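Local coordinates for protein uncharacterized ACR, COG1565 superfamily (Burkholderia thailandensis, PDB 4F3N) that is of unknown function but has a class I methyltransferase fold and may, like its family, methylate protein arginine symmetrically, at residues 286-300 with 406-420. Numbering follows the deposited sequence.
Sequences CAMLARGAAFFIDYG and LFKVIAFSRGIDGAL
R414 grips the backbone carbonyl of C286, in the last turn of helix 276-288, with two nitrogens, the oxygen in its guanidinium plane. Its NH2 lies 2.9 Å from C286 O, and NE gives a longer bond to the same atom. Extended from CG to NE, the side chain passes the carbonyls of A290 and L289 to the helix end. NH2 also bonds A353 O.

At the other end the K408 side chain bends at chi2 (-65°) and chi4 (-69°). This brings its NZ 2.8 Å from G300 O, almost straight along the C=O axis, and back to L406 O and E405 O, just before its strand. G300 N reaches L406 O from the opposite face.

Between these ends, paired antiparallel backbone bonds join G292 to R414, A294 to F412, F296 to I410 and D298 to K408. Strand 407-414, last in sequence, is inserted antiparallel between 293-298 and the edge strand 356-362; the order 3-2-1-4-5-7-6 is that of the class I methyltransferase fold.

One face carries F296, I410 and F412. F296 CE2 meets F412 CD2 edge to edge at 4.1 Å, and C286 SG lies obliquely by the F412 ring. Helix 343-352 packs on I410 and F412. On the other face F295 touches A411 CB and, through CZ, L420 CD1 at 3.6 Å. The edge of Y299 points at the face of F407, planes at 67°, with Y299 CB over that ring. The I297 side chain lies about 4 Å from that of N214, and F407 as near T113; both bind S-adenosyl-L-homocysteine in a structure of this protein, though none is bound here.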
ATOM      1  N   CYS A 286      -2.476   8.408  12.243  1.00 10.39           N
ATOM      2  CA  CYS A 286      -2.402   9.841  12.428  1.00 10.99           C
ATOM      3  C   CYS A 286      -2.814  10.223  13.860  1.00 12.06           C
ATOM      4  O   CYS A 286      -2.328  11.214  14.401  1.00 12.14           O
ATOM      5  CB  CYS A 286      -3.213  10.584  11.370  1.00 11.08           C
ATOM      6  SG  CYS A 286      -2.432  10.548   9.743  1.00 11.77           S
ATOM      7  N   ALA A 287      -3.646   9.402  14.489  1.00 12.24           N
ATOM      8  CA  ALA A 287      -3.986   9.644  15.890  1.00 13.24           C
ATOM      9  C   ALA A 287      -2.804   9.231  16.790  1.00 13.52           C
ATOM     10  O   ALA A 287      -2.545   9.847  17.845  1.00 14.15           O
ATOM     11  CB  ALA A 287      -5.257   8.911  16.269  1.00 13.60           C
ATOM     12  N   MET A 288      -2.095   8.201  16.379  1.00 12.80           N
ATOM     13  CA  MET A 288      -0.893   7.699  17.074  1.00 12.96           C
ATOM     14  C   MET A 288       0.276   8.656  16.987  1.00 13.00           C
ATOM     15  O   MET A 288       1.035   8.815  17.932  1.00 13.50           O
ATOM     16  CB  MET A 288      -0.493   6.342  16.454  1.00 12.83           C
ATOM     17  CG  MET A 288       0.883   5.813  16.842  1.00 12.78           C
ATOM     18  SD  MET A 288       1.489   4.535  15.738  1.00 13.58           S
ATOM     19  CE  MET A 288       1.984   5.542  14.340  1.00 12.81           C
ATOM     20  N   LEU A 289       0.481   9.205  15.807  1.00 12.97           N
ATOM     21  CA  LEU A 289       1.587  10.133  15.577  1.00 12.62           C
ATOM     22  C   LEU A 289       1.469  11.371  16.455  1.00 13.44           C
ATOM     23  O   LEU A 289       0.546  12.153  16.258  1.00 13.96           O
ATOM     24  CB  LEU A 289       1.595  10.534  14.113  1.00 12.31           C
ATOM     25  CG  LEU A 289       2.741  11.424  13.659  1.00 12.47           C
ATOM     26  CD1 LEU A 289       4.019  10.637  13.769  1.00 12.33           C
ATOM     27  CD2 LEU A 289       2.530  11.927  12.218  1.00 12.67           C
ATOM     28  N   ALA A 290       2.370  11.556  17.412  1.00 13.59           N
ATOM     29  CA  ALA A 290       2.342  12.738  18.298  1.00 14.00           C
ATOM     30  C   ALA A 290       3.168  13.888  17.729  1.00 14.47           C
ATOM     31  O   ALA A 290       2.883  15.068  17.949  1.00 14.82           O
ATOM     32  CB  ALA A 290       2.857  12.375  19.667  1.00 14.57           C
ATOM     33  N   ARG A 291       4.223  13.538  17.020  1.00 13.94           N
ATOM     34  CA  ARG A 291       5.163  14.501  16.445  1.00 14.14           C
ATOM     35  C   ARG A 291       5.953  13.780  15.384  1.00 12.37           C
ATOM     36  O   ARG A 291       6.431  12.678  15.625  1.00 11.98           O
ATOM     37  CB  ARG A 291       6.087  14.965  17.589  1.00 17.34           C
ATOM     38  CG  ARG A 291       7.260  15.796  17.225  1.00 20.12           C
ATOM     39  CD  ARG A 291       8.141  16.010  18.468  1.00 24.10           C
ATOM     40  NE  ARG A 291       7.559  16.939  19.429  1.00 29.83           N
ATOM     41  CZ  ARG A 291       8.202  18.000  19.930  1.00 33.29           C
ATOM     42  NH1 ARG A 291       9.440  18.312  19.546  1.00 36.81           N
ATOM     43  NH2 ARG A 291       7.603  18.761  20.818  1.00 36.53           N
ATOM     44  N   GLY A 292       6.107  14.379  14.214  1.00 11.16           N
ATOM     45  CA  GLY A 292       6.823  13.746  13.097  1.00 10.17           C
ATOM     46  C   GLY A 292       5.977  13.764  11.832  1.00  9.49           C
ATOM     47  O   GLY A 292       5.187  14.678  11.608  1.00  9.47           O
ATOM     48  N   ALA A 293       6.090  12.712  11.019  1.00  8.85           N
ATOM     49  CA  ALA A 293       5.432  12.683   9.730  1.00  8.46           C
ATOM     50  C   ALA A 293       5.073  11.232   9.394  1.00  8.41           C
ATOM     51  O   ALA A 293       5.632  10.281   9.973  1.00  8.58           O
ATOM     52  CB  ALA A 293       6.358  13.253   8.635  1.00  8.01           C
ATOM     53  N   ALA A 294       4.183  11.056   8.441  1.00  7.93           N
ATOM     54  CA  ALA A 294       3.798   9.727   7.945  1.00  7.66           C
ATOM     55  C   ALA A 294       3.711   9.872   6.445  1.00  7.72           C
ATOM     56  O   ALA A 294       2.986  10.761   5.958  1.00  7.69           O
ATOM     57  CB  ALA A 294       2.484   9.206   8.537  1.00  7.64           C
ATOM     58  N   PHE A 295       4.485   9.061   5.726  1.00  7.35           N
ATOM     59  CA  PHE A 295       4.497   9.023   4.265  1.00  7.35           C
ATOM     60  C   PHE A 295       3.846   7.730   3.797  1.00  7.35           C
ATOM     61  O   PHE A 295       4.244   6.666   4.266  1.00  7.38           O
ATOM     62  CB  PHE A 295       5.918   9.001   3.729  1.00  7.37           C
ATOM     63  CG  PHE A 295       6.740  10.259   4.043  1.00  7.43           C
ATOM     64  CD1 PHE A 295       6.839  11.295   3.103  1.00  7.84           C
ATOM     65  CD2 PHE A 295       7.396  10.371   5.232  1.00  7.76           C
ATOM     66  CE1 PHE A 295       7.612  12.427   3.345  1.00  7.98           C
ATOM     67  CE2 PHE A 295       8.162  11.488   5.495  1.00  7.77           C
ATOM     68  CZ  PHE A 295       8.272  12.504   4.546  1.00  7.97           C
ATOM     69  N   PHE A 296       2.863   7.837   2.903  1.00  7.40           N
ATOM     70  CA  PHE A 296       2.285   6.692   2.204  1.00  7.63           C
ATOM     71  C   PHE A 296       2.554   6.784   0.728  1.00  7.06           C
ATOM     72  O   PHE A 296       2.301   7.822   0.133  1.00  7.20           O
ATOM     73  CB  PHE A 296       0.785   6.597   2.482  1.00  8.18           C
ATOM     74  CG  PHE A 296       0.472   6.420   3.941  1.00  9.20           C
ATOM     75  CD1 PHE A 296       0.634   5.187   4.570  1.00  9.98           C
ATOM     76  CD2 PHE A 296       0.053   7.494   4.696  1.00  9.51           C
ATOM     77  CE1 PHE A 296       0.322   5.028   5.930  1.00 10.85           C
ATOM     78  CE2 PHE A 296      -0.194   7.349   6.059  1.00  9.96           C
ATOM     79  CZ  PHE A 296      -0.073   6.124   6.660  1.00 10.65           C
ATOM     80  N   ILE A 297       3.150   5.739   0.163  1.00  6.73           N
ATOM     81  CA  ILE A 297       3.498   5.660  -1.232  1.00  6.90           C
ATOM     82  C   ILE A 297       2.645   4.567  -1.840  1.00  6.87           C
ATOM     83  O   ILE A 297       2.645   3.430  -1.329  1.00  6.82           O
ATOM     84  CB  ILE A 297       4.982   5.263  -1.424  1.00  7.47           C
ATOM     85  CG1 ILE A 297       5.871   6.269  -0.639  1.00  7.93           C
ATOM     86  CG2 ILE A 297       5.358   5.266  -2.928  1.00  7.71           C
ATOM     87  CD1 ILE A 297       6.641   5.628   0.495  1.00  8.62           C
ATOM     88  N   ASP A 298       1.905   4.890  -2.886  1.00  6.64           N
ATOM     89  CA  ASP A 298       1.042   3.880  -3.495  1.00  6.83           C
ATOM     90  C   ASP A 298       0.466   4.363  -4.797  1.00  7.49           C
ATOM     91  O   ASP A 298       0.438   5.563  -5.106  1.00  7.83           O
ATOM     92  CB  ASP A 298      -0.086   3.498  -2.524  1.00  6.84           C
ATOM     93  CG  ASP A 298      -0.295   2.020  -2.375  1.00  6.63           C
ATOM     94  OD1 ASP A 298      -0.202   1.265  -3.394  1.00  6.79           O
ATOM     95  OD2 ASP A 298      -0.555   1.586  -1.224  1.00  6.36           O
ATOM     96  N   TYR A 299      -0.022   3.400  -5.562  1.00  7.67           N
ATOM     97  CA  TYR A 299      -0.738   3.705  -6.793  1.00  8.45           C
ATOM     98  C   TYR A 299      -2.199   4.031  -6.538  1.00  8.30           C
ATOM     99  O   TYR A 299      -2.891   3.408  -5.706  1.00  8.61           O
ATOM    100  CB  TYR A 299      -0.562   2.570  -7.786  1.00  8.80           C
ATOM    101  CG  TYR A 299      -0.738   1.155  -7.227  1.00  9.43           C
ATOM    102  CD1 TYR A 299       0.362   0.420  -6.738  1.00  9.92           C
ATOM    103  CD2 TYR A 299      -1.981   0.553  -7.193  1.00 10.24           C
ATOM    104  CE1 TYR A 299       0.217  -0.875  -6.270  1.00  9.79           C
ATOM    105  CE2 TYR A 299      -2.137  -0.756  -6.688  1.00 10.42           C
ATOM    106  CZ  TYR A 299      -1.035  -1.454  -6.243  1.00 10.20           C
ATOM    107  OH  TYR A 299      -1.177  -2.732  -5.747  1.00 11.10           O
ATOM    108  N   GLY A 300      -2.657   5.065  -7.195  1.00  8.64           N
ATOM    109  CA  GLY A 300      -4.025   5.540  -7.039  1.00  8.92           C
ATOM    110  C   GLY A 300      -4.233   6.980  -7.442  1.00  9.22           C
ATOM    111  O   GLY A 300      -3.403   7.543  -8.167  1.00  9.09           O
ATOM    112  N   LEU A 406       1.433   7.168 -12.005  1.00  9.25           N
ATOM    113  CA  LEU A 406       0.472   6.303 -11.367  1.00  9.14           C
ATOM    114  C   LEU A 406       0.709   6.241  -9.851  1.00  8.85           C
ATOM    115  O   LEU A 406      -0.254   6.290  -9.080  1.00  9.22           O
ATOM    116  CB  LEU A 406       0.587   4.886 -11.933  1.00  9.26           C
ATOM    117  CG  LEU A 406      -0.343   3.920 -11.257  1.00  9.78           C
ATOM    118  CD1 LEU A 406      -1.826   4.278 -11.360  1.00 10.13           C
ATOM    119  CD2 LEU A 406       0.020   2.566 -11.851  1.00 10.59           C
ATOM    120  N   PHE A 407       1.967   6.115  -9.440  1.00  8.73           N
ATOM    121  CA  PHE A 407       2.305   6.108  -8.021  1.00  8.38           C
ATOM    122  C   PHE A 407       2.287   7.540  -7.479  1.00  8.18           C
ATOM    123  O   PHE A 407       2.678   8.463  -8.200  1.00  8.40           O
ATOM    124  CB  PHE A 407       3.663   5.491  -7.811  1.00  8.51           C
ATOM    125  CG  PHE A 407       3.644   3.963  -7.832  1.00  8.82           C
ATOM    126  CD1 PHE A 407       3.307   3.270  -9.006  1.00  8.85           C
ATOM    127  CD2 PHE A 407       3.957   3.224  -6.684  1.00  8.67           C
ATOM    128  CE1 PHE A 407       3.303   1.905  -9.030  1.00  9.01           C
ATOM    129  CE2 PHE A 407       3.924   1.841  -6.712  1.00  8.64           C
ATOM    130  CZ  PHE A 407       3.570   1.184  -7.879  1.00  8.74           C
ATOM    131  N   LYS A 408       1.770   7.696  -6.255  1.00  7.91           N
ATOM    132  CA  LYS A 408       1.623   8.975  -5.582  1.00  7.91           C
ATOM    133  C   LYS A 408       2.279   8.870  -4.228  1.00  7.50           C
ATOM    134  O   LYS A 408       2.479   7.771  -3.695  1.00  7.39           O
ATOM    135  CB  LYS A 408       0.150   9.372  -5.367  1.00  8.27           C
ATOM    136  CG  LYS A 408      -0.748   9.231  -6.595  1.00  8.56           C
ATOM    137  CD  LYS A 408      -0.330  10.195  -7.722  1.00  9.10           C
ATOM    138  CE  LYS A 408      -1.389  10.263  -8.840  1.00  9.42           C
ATOM    139  NZ  LYS A 408      -1.494   8.989  -9.627  1.00  9.61           N
ATOM    140  N   VAL A 409       2.670  10.026  -3.692  1.00  7.29           N
ATOM    141  CA  VAL A 409       3.082  10.112  -2.302  1.00  6.83           C
ATOM    142  C   VAL A 409       2.178  11.102  -1.592  1.00  7.06           C
ATOM    143  O   VAL A 409       2.039  12.245  -2.051  1.00  6.99           O
ATOM    144  CB  VAL A 409       4.528  10.593  -2.175  1.00  6.93           C
ATOM    145  CG1 VAL A 409       4.936  10.569  -0.725  1.00  7.05           C
ATOM    146  CG2 VAL A 409       5.494   9.687  -3.019  1.00  7.13           C
ATOM    147  N   ILE A 410       1.604  10.663  -0.468  1.00  6.93           N
ATOM    148  CA  ILE A 410       0.869  11.549   0.446  1.00  7.03           C
ATOM    149  C   ILE A 410       1.570  11.510   1.816  1.00  7.36           C
ATOM    150  O   ILE A 410       2.084  10.477   2.221  1.00  7.32           O
ATOM    151  CB  ILE A 410      -0.638  11.179   0.532  1.00  7.13           C
ATOM    152  CG1 ILE A 410      -1.445  12.303   1.177  1.00  7.27           C
ATOM    153  CG2 ILE A 410      -0.873   9.848   1.288  1.00  6.82           C
ATOM    154  CD1 ILE A 410      -2.943  12.211   0.814  1.00  7.43           C
ATOM    155  N   ALA A 411       1.651  12.651   2.491  1.00  7.62           N
ATOM    156  CA  ALA A 411       2.275  12.709   3.784  1.00  7.78           C
ATOM    157  C   ALA A 411       1.471  13.579   4.739  1.00  8.08           C
ATOM    158  O   ALA A 411       0.881  14.572   4.326  1.00  8.66           O
ATOM    159  CB  ALA A 411       3.696  13.247   3.672  1.00  7.76           C
ATOM    160  N   PHE A 412       1.464  13.175   5.995  1.00  8.19           N
ATOM    161  CA  PHE A 412       0.835  13.877   7.101  1.00  8.39           C
ATOM    162  C   PHE A 412       1.889  14.211   8.153  1.00  8.71           C
ATOM    163  O   PHE A 412       2.939  13.549   8.266  1.00  8.28           O
ATOM    164  CB  PHE A 412      -0.255  12.987   7.717  1.00  8.18           C
ATOM    165  CG  PHE A 412      -1.314  12.558   6.750  1.00  8.14           C
ATOM    166  CD1 PHE A 412      -2.331  13.426   6.422  1.00  8.42           C
ATOM    167  CD2 PHE A 412      -1.264  11.309   6.123  1.00  7.71           C
ATOM    168  CE1 PHE A 412      -3.306  13.047   5.508  1.00  8.41           C
ATOM    169  CE2 PHE A 412      -2.236  10.933   5.220  1.00  7.74           C
ATOM    170  CZ  PHE A 412      -3.271  11.790   4.945  1.00  7.92           C
ATOM    171  N   SER A 413       1.610  15.202   8.987  1.00  9.46           N
ATOM    172  CA  SER A 413       2.581  15.614   9.964  1.00 10.02           C
ATOM    173  C   SER A 413       1.952  16.231  11.198  1.00 11.24           C
ATOM    174  O   SER A 413       0.795  16.634  11.198  1.00 11.44           O
ATOM    175  CB  SER A 413       3.603  16.593   9.385  1.00 10.01           C
ATOM    176  OG  SER A 413       2.968  17.767   8.897  1.00 10.04           O
ATOM    177  N   ARG A 414       2.747  16.218  12.254  1.00 12.20           N
ATOM    178  CA  ARG A 414       2.464  16.990  13.465  1.00 14.12           C
ATOM    179  C   ARG A 414       3.775  17.574  13.925  1.00 14.22           C
ATOM    180  O   ARG A 414       4.802  16.890  13.996  1.00 13.52           O
ATOM    181  CB  ARG A 414       1.894  16.132  14.564  1.00 15.66           C
ATOM    182  CG  ARG A 414       0.564  15.529  14.226  1.00 17.02           C
ATOM    183  CD  ARG A 414      -0.019  14.943  15.492  1.00 18.59           C
ATOM    184  NE  ARG A 414      -1.211  14.142  15.261  1.00 18.18           N
ATOM    185  CZ  ARG A 414      -2.447  14.545  15.517  1.00 19.91           C
ATOM    186  NH1 ARG A 414      -2.705  15.784  15.951  1.00 20.84           N
ATOM    187  NH2 ARG A 414      -3.453  13.696  15.315  1.00 21.15           N
ATOM    188  N   GLY A 415       3.763  18.871  14.212  1.00 14.19           N
ATOM    189  CA  GLY A 415       4.957  19.511  14.671  1.00 14.89           C
ATOM    190  C   GLY A 415       5.956  19.847  13.615  1.00 14.84           C
ATOM    191  O   GLY A 415       7.110  20.088  13.956  1.00 15.39           O
ATOM    192  N   ILE A 416       5.536  19.865  12.350  1.00 14.16           N
ATOM    193  CA  ILE A 416       6.359  20.325  11.256  1.00 14.43           C
ATOM    194  C   ILE A 416       5.717  21.609  10.709  1.00 15.92           C
ATOM    195  O   ILE A 416       4.556  21.610  10.311  1.00 16.15           O
ATOM    196  CB  ILE A 416       6.528  19.250  10.153  1.00 13.10           C
ATOM    197  CG1 ILE A 416       7.294  18.033  10.721  1.00 12.73           C
ATOM    198  CG2 ILE A 416       7.273  19.810   8.969  1.00 13.08           C
ATOM    199  CD1 ILE A 416       7.581  16.946   9.700  1.00 12.15           C
ATOM    200  N   ASP A 417       6.482  22.701  10.736  1.00 17.21           N
ATOM    201  CA  ASP A 417       6.015  24.006  10.276  1.00 19.35           C
ATOM    202  C   ASP A 417       6.772  24.219   8.978  1.00 20.74           C
ATOM    203  O   ASP A 417       7.961  23.950   8.884  1.00 24.58           O
ATOM    204  CB  ASP A 417       6.394  25.102  11.307  1.00 20.49           C
ATOM    205  CG  ASP A 417       6.194  24.658  12.760  1.00 21.40           C
ATOM    206  OD1 ASP A 417       5.044  24.482  13.131  1.00 23.33           O
ATOM    207  OD2 ASP A 417       7.201  24.541  13.528  1.00 25.37           O
ATOM    208  N   GLY A 418       6.125  24.738   7.971  1.00 22.23           N
ATOM    209  CA  GLY A 418       6.805  24.906   6.717  1.00 21.61           C
ATOM    210  C   GLY A 418       6.631  23.661   5.864  1.00 21.12           C
ATOM    211  O   GLY A 418       5.822  22.779   6.198  1.00 22.89           O
ATOM    212  N   ALA A 419       7.405  23.600   4.793  1.00 19.27           N
ATOM    213  CA  ALA A 419       7.231  22.609   3.716  1.00 17.93           C
ATOM    214  C   ALA A 419       8.470  21.739   3.658  1.00 15.89           C
ATOM    215  O   ALA A 419       9.559  22.192   4.049  1.00 16.68           O
ATOM    216  CB  ALA A 419       7.060  23.333   2.374  1.00 18.27           C
ATOM    217  N   LEU A 420       8.338  20.499   3.185  1.00 13.83           N
ATOM    218  CA  LEU A 420       9.485  19.707   2.771  1.00 13.31           C
ATOM    219  C   LEU A 420       9.840  20.057   1.352  1.00 13.07           C
ATOM    220  O   LEU A 420       8.943  20.310   0.527  1.00 13.33           O
ATOM    221  CB  LEU A 420       9.235  18.188   2.779  1.00 12.82           C
ATOM    222  CG  LEU A 420       8.777  17.550   4.079  1.00 13.29           C
ATOM    223  CD1 LEU A 420       8.627  16.047   3.810  1.00 12.59           C
ATOM    224  CD2 LEU A 420       9.736  17.864   5.220  1.00 13.49           C
TER